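Long-range contacts in exopolygalacturonase (Yersinia enterocolitica, PDB 2UVF), which hydrolyses polygalacturonan, the backbone of pectin, as a family 28 exo-acting glycosidase that probably releases digalacturonate from chain ends: residues G267-N272 with S332-R337; G338-Y343 with E361-V366; I357-N362 with I383-S388; I405-G410 with E419-A424. One frame throughout, in Å; residues are numbered along the deposited sequence. Where two conformers were deposited one is given.

Contact 1. Residues G267-N272 with S332-R337; sequences GVIDGN and SLMTLR. With SO4 (sulfate ion), chain D.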
loop_
_atom_site.group_PDB
_atom_site.type_symbol
_atom_site.label_atom_id
_atom_site.label_comp_id
_atom_site.label_asym_id
_atom_site.label_seq_id
_atom_site.Cartn_x
_atom_site.Cartn_y
_atom_site.Cartn_z
ATOM N N GLY A 267 8.566 11.564 11.824
ATOM C CA GLY A 267 7.721 11.441 13.014
ATOM C C GLY A 267 6.672 10.336 12.902
ATOM O O GLY A 267 6.540 9.687 11.847
ATOM N N VAL A 268 5.921 10.147 13.991
ATOM C CA VAL A 268 4.944 9.069 14.138
ATOM C C VAL A 268 3.510 9.624 14.126
ATOM O O VAL A 268 3.239 10.704 14.678
ATOM C CB VAL A 268 5.217 8.279 15.451
ATOM C CG1 VAL A 268 4.088 7.282 15.792
ATOM C CG2 VAL A 268 6.584 7.580 15.389
ATOM N N ILE A 269 2.611 8.899 13.460
ATOM C CA ILE A 269 1.170 9.134 13.583
ATOM C C ILE A 269 0.556 7.922 14.257
ATOM O O ILE A 269 0.565 6.812 13.700
ATOM C CB ILE A 269 0.461 9.383 12.229
ATOM C CG1 ILE A 269 1.219 10.431 11.392
ATOM C CG2 ILE A 269 -0.985 9.816 12.494
ATOM C CD1 ILE A 269 0.804 10.531 9.920
ATOM N N ASP A 270 0.023 8.154 15.454
ATOM C CA ASP A 270 -0.493 7.109 16.306
ATOM C C ASP A 270 -2.010 7.283 16.488
ATOM O O ASP A 270 -2.457 8.295 16.990
ATOM C CB ASP A 270 0.249 7.108 17.647
ATOM C CG ASP A 270 -0.089 5.912 18.486
ATOM O OD1 ASP A 270 -1.141 5.291 18.263
ATOM O OD2 ASP A 270 0.686 5.585 19.389
ATOM N N GLY A 271 -2.785 6.292 16.048
ATOM C CA GLY A 271 -4.244 6.419 15.998
ATOM C C GLY A 271 -5.001 6.206 17.298
ATOM O O GLY A 271 -6.174 6.577 17.393
ATOM N N ASN A 272 -4.324 5.583 18.265
ATOM C CA ASN A 272 -4.772 5.418 19.647
ATOM C C ASN A 272 -5.951 4.452 19.737
ATOM O O ASN A 272 -6.813 4.566 20.638
ATOM C CB ASN A 272 -5.089 6.790 20.297
ATOM C CG ASN A 272 -4.962 6.782 21.820
ATOM O OD1 ASN A 272 -4.581 5.768 22.433
ATOM N ND2 ASN A 272 -5.278 7.921 22.440
ATOM N N SER A 332 -10.501 5.647 10.895
ATOM C CA SER A 332 -9.261 5.320 10.193
ATOM C C SER A 332 -8.183 6.336 10.538
ATOM O O SER A 332 -8.467 7.396 11.122
ATOM C CB SER A 332 -9.487 5.307 8.683
ATOM O OG SER A 332 -10.217 4.162 8.336
ATOM N N LEU A 333 -6.946 6.028 10.188
ATOM C CA LEU A 333 -5.858 6.930 10.531
ATOM C C LEU A 333 -5.807 8.167 9.623
ATOM O O LEU A 333 -5.608 9.285 10.089
ATOM C CB LEU A 333 -4.521 6.171 10.536
ATOM C CG LEU A 333 -3.376 6.938 11.201
ATOM C CD1 LEU A 333 -2.799 6.174 12.400
ATOM C CD2 LEU A 333 -2.321 7.315 10.169
ATOM N N MET A 334 -5.994 7.963 8.325
ATOM C CA MET A 334 -5.848 9.038 7.358
ATOM C C MET A 334 -6.799 8.785 6.210
ATOM O O MET A 334 -6.867 7.682 5.704
ATOM C CB MET A 334 -4.412 9.119 6.837
ATOM C CG MET A 334 -4.124 10.385 6.071
ATOM S SD MET A 334 -2.471 10.496 5.379
ATOM C CE MET A 334 -1.457 10.627 6.856
ATOM N N THR A 335 -7.552 9.805 5.818
ATOM C CA THR A 335 -8.457 9.676 4.685
ATOM C C THR A 335 -8.364 10.908 3.818
ATOM O O THR A 335 -8.827 11.965 4.197
ATOM C CB THR A 335 -9.924 9.444 5.127
ATOM O OG1 THR A 335 -9.987 8.265 5.941
ATOM C CG2 THR A 335 -10.837 9.280 3.911
ATOM N N LEU A 336 -7.762 10.755 2.645
ATOM C CA LEU A 336 -7.581 11.867 1.737
ATOM C C LEU A 336 -8.418 11.571 0.537
ATOM O O LEU A 336 -8.219 10.557 -0.121
ATOM C CB LEU A 336 -6.112 12.028 1.333
ATOM C CG LEU A 336 -5.075 11.930 2.450
ATOM C CD1 LEU A 336 -3.711 11.838 1.784
ATOM C CD2 LEU A 336 -5.157 13.090 3.458
ATOM N N ARG A 337 -9.356 12.473 0.259
ATOM C CA ARG A 337 -10.352 12.263 -0.787
ATOM C C ARG A 337 -10.403 13.450 -1.765
ATOM O O ARG A 337 -10.366 14.618 -1.352
ATOM C CB ARG A 337 -11.723 12.016 -0.160
ATOM C CG ARG A 337 -12.764 11.557 -1.166
ATOM C CD ARG A 337 -14.098 11.262 -0.523
ATOM N NE ARG A 337 -14.751 12.462 -0.004
ATOM C CZ ARG A 337 -16.033 12.513 0.357
ATOM N NH1 ARG A 337 -16.805 11.446 0.235
ATOM N NH2 ARG A 337 -16.552 13.641 0.813
HETATM S S SO4 D . -20.108 12.846 1.932
HETATM O O1 SO4 D . -19.528 13.485 3.115
HETATM O O2 SO4 D . -19.527 11.516 1.681
HETATM O O3 SO4 D . -21.557 12.687 2.127
HETATM O O4 SO4 D . -19.858 13.745 0.799
#
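Leu333 turns its CG trans to the backbone N (chi1 -166°), which carries both methyl groups across to Ile269; there chi1 places CG2 trans to the backbone N and lets CG1 and CD1 run on toward Met334. These side chains fill the inside of a right-handed parallel beta-helix, the fold of family 28 glycoside hydrolases. Strand 268-270 and strand 334-337 are not neighbours in a sheet. They line different faces of the helix and meet through side chains in its interior. The two branches of Leu333 have separate tasks: CD2 meets Ile269 CG2 at 3.7 Å, while CD1 rests against the backbone, 3.6 Å from Gly271 N. Because Gly271 has no side chain, the leucine methyl can settle directly on the main chain there. Met334 starts off to one side, but its chain bends at the last torsion and brings CE to within 3.8 Å of Ile269 CD1, the two side chains crossing at about a right angle. Ile245, on the strand that pairs with 334-339, touches both Ile269 and Met334.

Polar groups take over at the ends. Asp270 closes an Asx turn by accepting from Asn272 N at OD1 (3.2 Å), on the anti side of the carboxylate, and its side chain lies about 4 Å from a bound nickel ion. At the far end of strand 334-337 Arg337 meets a sulfate, probably from the crystallisation liquor, edge-on: NH1 donates to sulfate O2 over 3.1 Å at 162°, and NH2 more weakly to O4.

Contact 2. Residues G338-Y343 with E361-V366; sequences GVENVY and ENHNVV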
loop_
_atom_site.group_PDB
_atom_site.type_symbol
_atom_site.label_atom_id
_atom_site.label_comp_id
_atom_site.label_asym_id
_atom_site.label_seq_id
_atom_site.Cartn_x
_atom_site.Cartn_y
_atom_site.Cartn_z
ATOM N N GLY A 338 -10.477 13.134 -3.053
ATOM C CA GLY A 338 -10.516 14.143 -4.111
ATOM C C GLY A 338 -9.240 14.912 -4.375
ATOM O O GLY A 338 -9.279 15.915 -5.081
ATOM N N VAL A 339 -8.105 14.444 -3.841
ATOM C CA VAL A 339 -6.848 15.189 -3.934
ATOM C C VAL A 339 -6.111 14.975 -5.258
ATOM O O VAL A 339 -5.954 13.846 -5.742
ATOM C CB VAL A 339 -5.909 14.953 -2.703
ATOM C CG1 VAL A 339 -4.721 15.899 -2.735
ATOM C CG2 VAL A 339 -6.666 15.145 -1.400
ATOM N N GLU A 340 -5.690 16.095 -5.847
ATOM C CA GLU A 340 -4.870 16.092 -7.044
ATOM C C GLU A 340 -3.443 16.421 -6.620
ATOM O O GLU A 340 -3.190 17.548 -6.178
ATOM C CB GLU A 340 -5.383 17.144 -8.033
ATOM C CG GLU A 340 -4.636 17.175 -9.349
ATOM C CD GLU A 340 -5.065 16.057 -10.269
ATOM O OE1 GLU A 340 -6.171 15.505 -10.044
ATOM O OE2 GLU A 340 -4.301 15.730 -11.214
ATOM N N ASN A 341 -2.542 15.428 -6.733
ATOM C CA ASN A 341 -1.131 15.480 -6.247
ATOM C C ASN A 341 -0.925 15.282 -4.740
ATOM O O ASN A 341 -0.964 16.239 -3.981
ATOM C CB ASN A 341 -0.376 16.749 -6.692
ATOM C CG ASN A 341 -0.520 17.054 -8.174
ATOM O OD1 ASN A 341 -0.594 18.215 -8.567
ATOM N ND2 ASN A 341 -0.552 16.033 -8.991
ATOM N N VAL A 342 -0.670 14.048 -4.309
ATOM C CA VAL A 342 -0.347 13.769 -2.894
ATOM C C VAL A 342 1.089 13.251 -2.735
ATOM O O VAL A 342 1.606 12.553 -3.605
ATOM C CB VAL A 342 -1.308 12.752 -2.272
ATOM C CG1 VAL A 342 -1.039 12.603 -0.775
ATOM C CG2 VAL A 342 -2.735 13.171 -2.498
ATOM N N TYR A 343 1.743 13.617 -1.636
ATOM C CA TYR A 343 3.063 13.080 -1.329
ATOM C C TYR A 343 3.165 12.771 0.150
ATOM O O TYR A 343 3.237 13.685 0.984
ATOM C CB TYR A 343 4.196 14.027 -1.768
ATOM C CG TYR A 343 5.636 13.508 -1.525
ATOM C CD1 TYR A 343 6.189 12.502 -2.321
ATOM C CD2 TYR A 343 6.454 14.080 -0.545
ATOM C CE1 TYR A 343 7.512 12.042 -2.117
ATOM C CE2 TYR A 343 7.770 13.631 -0.333
ATOM C CZ TYR A 343 8.292 12.616 -1.123
ATOM O OH TYR A 343 9.598 12.165 -0.918
ATOM N N GLU A 361 -10.495 8.552 -4.539
ATOM C CA GLU A 361 -10.652 9.428 -5.676
ATOM C C GLU A 361 -9.508 10.448 -5.841
ATOM O O GLU A 361 -9.738 11.555 -6.240
ATOM C CB GLU A 361 -12.052 10.099 -5.674
ATOM C CG GLU A 361 -13.165 9.251 -6.255
ATOM C CD GLU A 361 -14.551 9.876 -6.209
ATOM O OE1 GLU A 361 -15.019 10.494 -7.181
ATOM O OE2 GLU A 361 -15.226 9.740 -5.189
ATOM N N ASN A 362 -8.277 9.990 -5.609
ATOM C CA ASN A 362 -7.097 10.816 -5.806
ATOM C C ASN A 362 -6.430 10.565 -7.157
ATOM O O ASN A 362 -6.600 9.499 -7.771
ATOM C CB ASN A 362 -6.083 10.577 -4.691
ATOM C CG ASN A 362 -6.594 10.983 -3.352
ATOM O OD1 ASN A 362 -7.642 11.619 -3.248
ATOM N ND2 ASN A 362 -5.866 10.631 -2.309
ATOM N N HIS A 363 -5.693 11.576 -7.622
ATOM C CA HIS A 363 -4.783 11.410 -8.723
ATOM C C HIS A 363 -3.402 11.755 -8.225
ATOM O O HIS A 363 -3.261 12.616 -7.348
ATOM C CB HIS A 363 -5.123 12.344 -9.894
ATOM C CG HIS A 363 -6.370 11.981 -10.630
ATOM N ND1 HIS A 363 -6.918 12.797 -11.593
ATOM C CD2 HIS A 363 -7.199 10.916 -10.518
ATOM C CE1 HIS A 363 -8.014 12.231 -12.068
ATOM N NE2 HIS A 363 -8.210 11.092 -11.428
ATOM N N ASN A 364 -2.397 11.101 -8.809
ATOM C CA ASN A 364 -0.978 11.416 -8.589
ATOM C C ASN A 364 -0.562 11.351 -7.126
ATOM O O ASN A 364 -0.181 12.356 -6.539
ATOM C CB ASN A 364 -0.638 12.786 -9.195
ATOM C CG ASN A 364 -1.210 12.959 -10.585
ATOM O OD1 ASN A 364 -1.338 11.983 -11.349
ATOM N ND2 ASN A 364 -1.600 14.197 -10.916
ATOM N N VAL A 365 -0.703 10.168 -6.534
ATOM C CA VAL A 365 -0.343 9.920 -5.134
ATOM C C VAL A 365 1.009 9.230 -5.103
ATOM O O VAL A 365 1.261 8.345 -5.907
ATOM C CB VAL A 365 -1.355 8.999 -4.413
ATOM C CG1 VAL A 365 -0.891 8.706 -2.981
ATOM C CG2 VAL A 365 -2.797 9.596 -4.451
ATOM N N VAL A 366 1.862 9.646 -4.171
ATOM C CA VAL A 366 3.155 8.988 -3.943
ATOM C C VAL A 366 3.325 8.669 -2.463
ATOM O O VAL A 366 3.145 9.550 -1.607
ATOM C CB VAL A 366 4.359 9.847 -4.489
ATOM C CG1 VAL A 366 5.743 9.234 -4.071
ATOM C CG2 VAL A 366 4.276 9.955 -5.994
#
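Asn341 and Asn364 lie side by side and point the same way, their amide planes only 18° apart, as the chain turns the same corner on two successive coils of the beta-helix. Both residues have positive phi, which turns the backbone at the corner and sends the two amides outward together. Beside them, Glu340 and His363 meet quite differently. Their side chains cross at a slant, with the carboxylate plane nearly perpendicular to the imidazole, 82° apart. Glu340 OE1 comes within 3.2 Å of His363 ND1, whereas NE2 of that ring is directed at Glu419, at a modelled separation too short to be taken literally.

Val342 and Val365 run alongside each other on the inner face, CG2 to CG2 at 4.1 Å. On the opposite face, that of Glu340 and His363, Tyr343 turns the edge of its ring to Val366, CD1 to CG1 at 3.7 Å, and its hydroxyl is bonded to Asn368.

The backbones keep parallel register throughout, with His363 N giving a bond to Val339 O (3.0 Å), Asn341 N to His363 O, and Val342 N to Asn364 O (2.8 Å). Asn362 extends this pattern with its side chain. With CG trans to the carbonyl carbon (chi1 -64°), OD1 receives Val339 N at 2.9 Å from well above the amide plane, standing in for a backbone carbonyl. Polar side chains thus gather on the outside of the corner and valines inside, while the backbone bonds and Asn362 OD1 keep the two coils paired through it.

Contact 3. Residues I357-N362 with I383-S388; sequences IMNLEN and IEFGNS. With ADA (alpha-D-galactopyranuronic acid), chain C.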
loop_
_atom_site.group_PDB
_atom_site.type_symbol
_atom_site.label_atom_id
_atom_site.label_comp_id
_atom_site.label_asym_id
_atom_site.label_seq_id
_atom_site.Cartn_x
_atom_site.Cartn_y
_atom_site.Cartn_z
ATOM N N ILE A 357 -3.822 4.205 6.036
ATOM C CA ILE A 357 -3.894 5.311 5.067
ATOM C C ILE A 357 -4.886 5.052 3.922
ATOM O O ILE A 357 -4.785 4.051 3.215
ATOM C CB ILE A 357 -2.473 5.683 4.546
ATOM C CG1 ILE A 357 -1.643 6.240 5.708
ATOM C CG2 ILE A 357 -2.547 6.712 3.383
ATOM C CD1 ILE A 357 -0.199 6.301 5.474
ATOM N N MET A 358 -5.848 5.962 3.760
ATOM C CA MET A 358 -6.874 5.853 2.720
ATOM C C MET A 358 -6.749 6.973 1.701
ATOM O O MET A 358 -6.612 8.141 2.075
ATOM C CB MET A 358 -8.287 5.916 3.314
ATOM C CG MET A 358 -8.654 4.787 4.266
ATOM S SD MET A 358 -10.271 5.104 5.006
ATOM C CE MET A 358 -11.343 4.868 3.571
ATOM N N ASN A 359 -6.775 6.594 0.422
ATOM C CA ASN A 359 -6.811 7.521 -0.696
ATOM C C ASN A 359 -8.064 7.212 -1.460
ATOM O O ASN A 359 -8.241 6.093 -1.947
ATOM C CB ASN A 359 -5.617 7.319 -1.625
ATOM C CG ASN A 359 -4.325 7.644 -0.966
ATOM O OD1 ASN A 359 -3.849 8.771 -1.053
ATOM N ND2 ASN A 359 -3.757 6.665 -0.255
ATOM N N LEU A 360 -8.954 8.195 -1.519
ATOM C CA LEU A 360 -10.236 8.019 -2.181
ATOM C C LEU A 360 -10.345 9.043 -3.310
ATOM O O LEU A 360 -10.266 10.249 -3.074
ATOM C CB LEU A 360 -11.395 8.143 -1.172
ATOM C CG LEU A 360 -11.524 7.097 -0.038
ATOM C CD1 LEU A 360 -12.728 7.404 0.792
ATOM C CD2 LEU A 360 -11.562 5.623 -0.519
ATOM N N GLU A 361 -10.495 8.552 -4.539
ATOM C CA GLU A 361 -10.652 9.428 -5.676
ATOM C C GLU A 361 -9.508 10.448 -5.841
ATOM O O GLU A 361 -9.738 11.555 -6.240
ATOM C CB GLU A 361 -12.052 10.099 -5.674
ATOM C CG GLU A 361 -13.165 9.251 -6.255
ATOM C CD GLU A 361 -14.551 9.876 -6.209
ATOM O OE1 GLU A 361 -15.019 10.494 -7.181
ATOM O OE2 GLU A 361 -15.226 9.740 -5.189
ATOM N N ASN A 362 -8.277 9.990 -5.609
ATOM C CA ASN A 362 -7.097 10.816 -5.806
ATOM C C ASN A 362 -6.430 10.565 -7.157
ATOM O O ASN A 362 -6.600 9.499 -7.771
ATOM C CB ASN A 362 -6.083 10.577 -4.691
ATOM C CG ASN A 362 -6.594 10.983 -3.352
ATOM O OD1 ASN A 362 -7.642 11.619 -3.248
ATOM N ND2 ASN A 362 -5.866 10.631 -2.309
ATOM N N ILE A 383 -2.019 0.773 3.198
ATOM C CA ILE A 383 -2.504 1.830 2.324
ATOM C C ILE A 383 -3.653 1.297 1.486
ATOM O O ILE A 383 -3.511 0.272 0.808
ATOM C CB ILE A 383 -1.390 2.418 1.393
ATOM C CG1 ILE A 383 -0.159 2.896 2.200
ATOM C CG2 ILE A 383 -1.971 3.575 0.542
ATOM C CD1 ILE A 383 1.082 3.253 1.379
ATOM N N GLU A 384 -4.798 1.977 1.555
ATOM C CA GLU A 384 -5.894 1.731 0.615
ATOM C C GLU A 384 -5.831 2.707 -0.543
ATOM O O GLU A 384 -5.685 3.903 -0.319
ATOM C CB GLU A 384 -7.261 1.871 1.292
ATOM C CG GLU A 384 -7.546 0.816 2.294
ATOM C CD GLU A 384 -8.902 0.956 2.904
ATOM O OE1 GLU A 384 -9.630 1.911 2.569
ATOM O OE2 GLU A 384 -9.250 0.093 3.716
ATOM N N PHE A 385 -5.926 2.181 -1.768
ATOM C CA PHE A 385 -6.125 2.987 -2.960
ATOM C C PHE A 385 -7.551 2.708 -3.479
ATOM O O PHE A 385 -7.907 1.567 -3.782
ATOM C CB PHE A 385 -5.053 2.710 -4.020
ATOM C CG PHE A 385 -3.670 3.203 -3.653
ATOM C CD1 PHE A 385 -3.407 4.569 -3.538
ATOM C CD2 PHE A 385 -2.621 2.295 -3.444
ATOM C CE1 PHE A 385 -2.127 5.037 -3.193
ATOM C CE2 PHE A 385 -1.339 2.748 -3.105
ATOM C CZ PHE A 385 -1.093 4.126 -2.983
ATOM N N GLY A 386 -8.377 3.754 -3.531
ATOM C CA GLY A 386 -9.791 3.603 -3.877
ATOM C C GLY A 386 -10.251 4.527 -4.986
ATOM O O GLY A 386 -10.278 5.754 -4.814
ATOM N N ASN A 387 -10.615 3.943 -6.124
ATOM C CA ASN A 387 -11.055 4.717 -7.305
ATOM C C ASN A 387 -10.086 5.850 -7.628
ATOM O O ASN A 387 -10.496 6.956 -8.000
ATOM C CB ASN A 387 -12.506 5.249 -7.140
ATOM C CG ASN A 387 -13.524 4.131 -7.038
ATOM O OD1 ASN A 387 -14.126 3.740 -8.036
ATOM N ND2 ASN A 387 -13.686 3.574 -5.837
ATOM N N SER A 388 -8.794 5.542 -7.486
ATOM C CA SER A 388 -7.713 6.504 -7.666
ATOM C C SER A 388 -6.956 6.245 -8.963
ATOM O O SER A 388 -7.167 5.235 -9.632
ATOM C CB SER A 388 -6.764 6.461 -6.463
ATOM O OG SER A 388 -7.449 6.844 -5.294
HETATM C C1 ADA C . -12.838 -3.521 1.800
HETATM C C2 ADA C . -11.920 -2.812 0.782
HETATM C C3 ADA C . -11.118 -1.741 1.546
HETATM C C4 ADA C . -12.088 -0.725 2.225
HETATM C C5 ADA C . -13.042 -1.478 3.179
HETATM C C6 ADA C . -14.121 -0.661 3.942
HETATM O O2 ADA C . -11.062 -3.752 0.105
HETATM O O3 ADA C . -10.187 -1.093 0.683
HETATM O O4 ADA C . -12.834 0.017 1.255
HETATM O O5 ADA C . -13.717 -2.572 2.486
HETATM O O6B ADA C . -15.286 -1.115 3.908
HETATM O O6A ADA C . -13.780 0.379 4.556
#
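Part of the sugar-binding cleft is built here, where Met358 and Glu384 stand next to each other on parallel strands of adjacent beta-helix coils, Met358 CA and Glu384 CA 4.7 Å apart. The two side chains run side by side out of the sheet. Glu384 is extended beyond CG, so its carboxylate reaches the galacturonate, with CD 3.3 Å from sugar O3; OE1 lies against Met358 CG at 3.5 Å. His355 touches Glu384, and Asp381 lies close to its OE2; all three belong to the glycan pocket. Further along the same face, Leu360 leans over Gly386, where a CB would collide with its CD2 methyl.

The other face turns inward. Asn359 and Phe385 lie alongside each other, amide and ring planes 26° apart, with ND2 3.7 Å from CE1. A chi2 of -92° turns Asn359 ND2 toward the neighbouring strand, where it bonds weakly to Glu384 O. That carbonyl also accepts from Asn359 N. The same inner row continues through Ile357 and Ile383.

Two of the backbone bonds between the strands are nearly straight: Glu384 N to Ile357 O (2.7 Å) and Glu361 N to Gly386 O (2.8 Å). Gly386 O takes a second bond from Ser388 OG, which arrives high above the carbonyl plane, and that hydroxyl in turn accepts from Asn362 N at 3.3 Å. One serine therefore links the two segments just where the strands end, while the regular bonding beneath Glu384 probably helps to hold the sugar-facing carboxylate in place.

Contact 4. Residues I405-G410 with E419-A424; sequences INFAAG and EPMKGA. With ADA (alpha-D-galactopyranuronic acid), chain C.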
loop_
_atom_site.group_PDB
_atom_site.type_symbol
_atom_site.label_atom_id
_atom_site.label_comp_id
_atom_site.label_asym_id
_atom_site.label_seq_id
_atom_site.Cartn_x
_atom_site.Cartn_y
_atom_site.Cartn_z
ATOM N N ILE A 405 -1.064 -3.432 0.871
ATOM C CA ILE A 405 -1.558 -2.482 -0.111
ATOM C C ILE A 405 -2.837 -3.073 -0.694
ATOM O O ILE A 405 -2.853 -4.207 -1.188
ATOM C CB ILE A 405 -0.523 -2.134 -1.228
ATOM C CG1 ILE A 405 0.763 -1.568 -0.618
ATOM C CG2 ILE A 405 -1.121 -1.148 -2.266
ATOM C CD1 ILE A 405 1.953 -1.618 -1.572
ATOM N N ASN A 406 -3.922 -2.309 -0.570
ATOM C CA ASN A 406 -5.208 -2.748 -1.067
ATOM C C ASN A 406 -5.691 -1.824 -2.174
ATOM O O ASN A 406 -5.505 -0.611 -2.095
ATOM C CB ASN A 406 -6.227 -2.754 0.075
ATOM C CG ASN A 406 -7.577 -3.258 -0.367
ATOM O OD1 ASN A 406 -8.448 -2.485 -0.756
ATOM N ND2 ASN A 406 -7.748 -4.558 -0.335
ATOM N N PHE A 407 -6.309 -2.397 -3.200
ATOM C CA PHE A 407 -6.944 -1.591 -4.269
ATOM C C PHE A 407 -8.427 -1.841 -4.302
ATOM O O PHE A 407 -8.863 -2.977 -4.308
ATOM C CB PHE A 407 -6.332 -1.878 -5.634
ATOM C CG PHE A 407 -4.876 -1.569 -5.703
ATOM C CD1 PHE A 407 -4.444 -0.265 -5.897
ATOM C CD2 PHE A 407 -3.928 -2.590 -5.558
ATOM C CE1 PHE A 407 -3.090 0.016 -5.954
ATOM C CE2 PHE A 407 -2.577 -2.310 -5.615
ATOM C CZ PHE A 407 -2.151 -1.001 -5.800
ATOM N N ALA A 408 -9.195 -0.766 -4.294
ATOM C CA ALA A 408 -10.651 -0.856 -4.274
ATOM C C ALA A 408 -11.239 -0.031 -5.429
ATOM O O ALA A 408 -10.711 1.025 -5.769
ATOM C CB ALA A 408 -11.179 -0.343 -2.956
ATOM N N ALA A 409 -12.349 -0.503 -5.996
ATOM C CA ALA A 409 -13.002 0.224 -7.088
ATOM C C ALA A 409 -14.544 0.303 -6.998
ATOM O O ALA A 409 -15.221 0.596 -7.987
ATOM C CB ALA A 409 -12.552 -0.321 -8.413
ATOM N N GLY A 410 -15.083 0.085 -5.801
ATOM C CA GLY A 410 -16.517 0.192 -5.573
ATOM C C GLY A 410 -17.178 -1.170 -5.644
ATOM O O GLY A 410 -16.514 -2.187 -5.849
ATOM N N GLU A 419 -14.543 6.697 -11.202
ATOM C CA GLU A 419 -13.361 6.266 -11.959
ATOM C C GLU A 419 -12.949 4.826 -11.690
ATOM O O GLU A 419 -13.107 4.331 -10.579
ATOM C CB GLU A 419 -12.184 7.076 -11.471
ATOM C CG GLU A 419 -11.813 8.313 -12.218
ATOM C CD GLU A 419 -10.716 9.027 -11.469
ATOM O OE1 GLU A 419 -10.217 10.048 -11.972
ATOM O OE2 GLU A 419 -10.363 8.557 -10.352
ATOM N N PRO A 420 -12.352 4.155 -12.690
ATOM C CA PRO A 420 -11.715 2.910 -12.299
ATOM C C PRO A 420 -10.458 3.203 -11.443
ATOM O O PRO A 420 -9.890 4.306 -11.536
ATOM C CB PRO A 420 -11.368 2.265 -13.639
ATOM C CG PRO A 420 -11.218 3.389 -14.571
ATOM C CD PRO A 420 -12.204 4.423 -14.134
ATOM N N MET A 421 -10.094 2.250 -10.571
ATOM C CA MET A 421 -8.797 2.260 -9.889
ATOM C C MET A 421 -7.734 1.907 -10.952
ATOM O O MET A 421 -7.550 0.731 -11.284
ATOM C CB MET A 421 -8.833 1.266 -8.709
ATOM C CG MET A 421 -7.562 1.116 -7.856
ATOM S SD MET A 421 -6.926 2.610 -7.092
ATOM C CE MET A 421 -5.473 2.915 -8.117
ATOM N N LYS A 422 -7.059 2.927 -11.497
ATOM C CA LYS A 422 -6.213 2.756 -12.692
ATOM C C LYS A 422 -4.799 3.331 -12.545
ATOM O O LYS A 422 -4.628 4.529 -12.351
ATOM C CB LYS A 422 -6.922 3.359 -13.934
ATOM C CG LYS A 422 -6.096 3.370 -15.223
ATOM C CD LYS A 422 -6.847 3.939 -16.448
ATOM C CE LYS A 422 -5.837 4.112 -17.609
ATOM N NZ LYS A 422 -6.305 4.918 -18.812
ATOM N N GLY A 423 -3.784 2.479 -12.644
ATOM C CA GLY A 423 -2.384 2.941 -12.595
ATOM C C GLY A 423 -1.694 2.900 -11.238
ATOM O O GLY A 423 -1.684 3.895 -10.498
ATOM N N ALA A 424 -1.092 1.756 -10.911
ATOM C CA ALA A 424 -0.349 1.616 -9.640
ATOM C C ALA A 424 1.066 1.063 -9.871
ATOM O O ALA A 424 1.258 0.135 -10.625
ATOM C CB ALA A 424 -1.106 0.725 -8.699
HETATM C C1 ADA C . -12.838 -3.521 1.800
HETATM C C2 ADA C . -11.920 -2.812 0.782
HETATM C C3 ADA C . -11.118 -1.741 1.546
HETATM C C4 ADA C . -12.088 -0.725 2.225
HETATM C C5 ADA C . -13.042 -1.478 3.179
HETATM C C6 ADA C . -14.121 -0.661 3.942
HETATM O O2 ADA C . -11.062 -3.752 0.105
HETATM O O3 ADA C . -10.187 -1.093 0.683
HETATM O O4 ADA C . -12.834 0.017 1.255
HETATM O O5 ADA C . -13.717 -2.572 2.486
HETATM O O6B ADA C . -15.286 -1.115 3.908
HETATM O O6A ADA C . -13.780 0.379 4.556
#
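Phe407 and Ala424 make the tight end of this contact: the alanine CB sits 3.5 Å from both CE1 and CZ of the ring. Met421 closes in on the same ring near its root, with CG 3.9 Å from Phe407 CB. Its CG is trans to the backbone N and chi2 then bends the chain (57°), which leaves SD beside the ring edge, 5.3 Å from the centroid, in a Met-aromatic contact. Met421 CB also presses on the backbone, 3.5 Å from Ala408 O, and meets the methyl of Ala409.

All of this lies within the coil of the parallel beta-helix. Strand 405-408 and strand 421-424 belong to different faces of it, are joined by a loop, and run at 146° to each other, so side chains rather than backbone bonds hold them together. Phe385, from the neighbouring coil, also touches Met421.

Away from the core the packing thins out. Glu419 and Pro420 are partly exposed and add little, and Lys422 extends into solvent past Glu449 and Asp450. Strand 405-408 has a polar side as well, turned from Met421 toward the substrate cleft. There Asn406, whose ND2 bonds weakly to Asp403, accepts a hydrogen bond at OD1 from galacturonate O3 (2.7 Å), and Ala408 CB approaches the same O3 to 3.8 Å.

In the fold
Contacts 1, 3 and 4 are buried, whereas contact 2 reaches the partly exposed corner of the beta-helix. Two chemistries divide them. Contacts 2 and 3 join successive coils in parallel register through backbone bonds; they share Glu361 and Asn362 and their centres are 8 Å apart. Contacts 1 and 4 instead span the interior between faces, and rely on apolar side chains. Strand 334-339 serves both contact 1 and contact 2, and pairs with strand 357-360 of contact 3, while strand 383-386 passes the same sheet on to strand 405-408 of contact 4. Contacts 3 and 4 both touch the galacturonate; contact 1 lies beside a nickel ion and a sulfate instead.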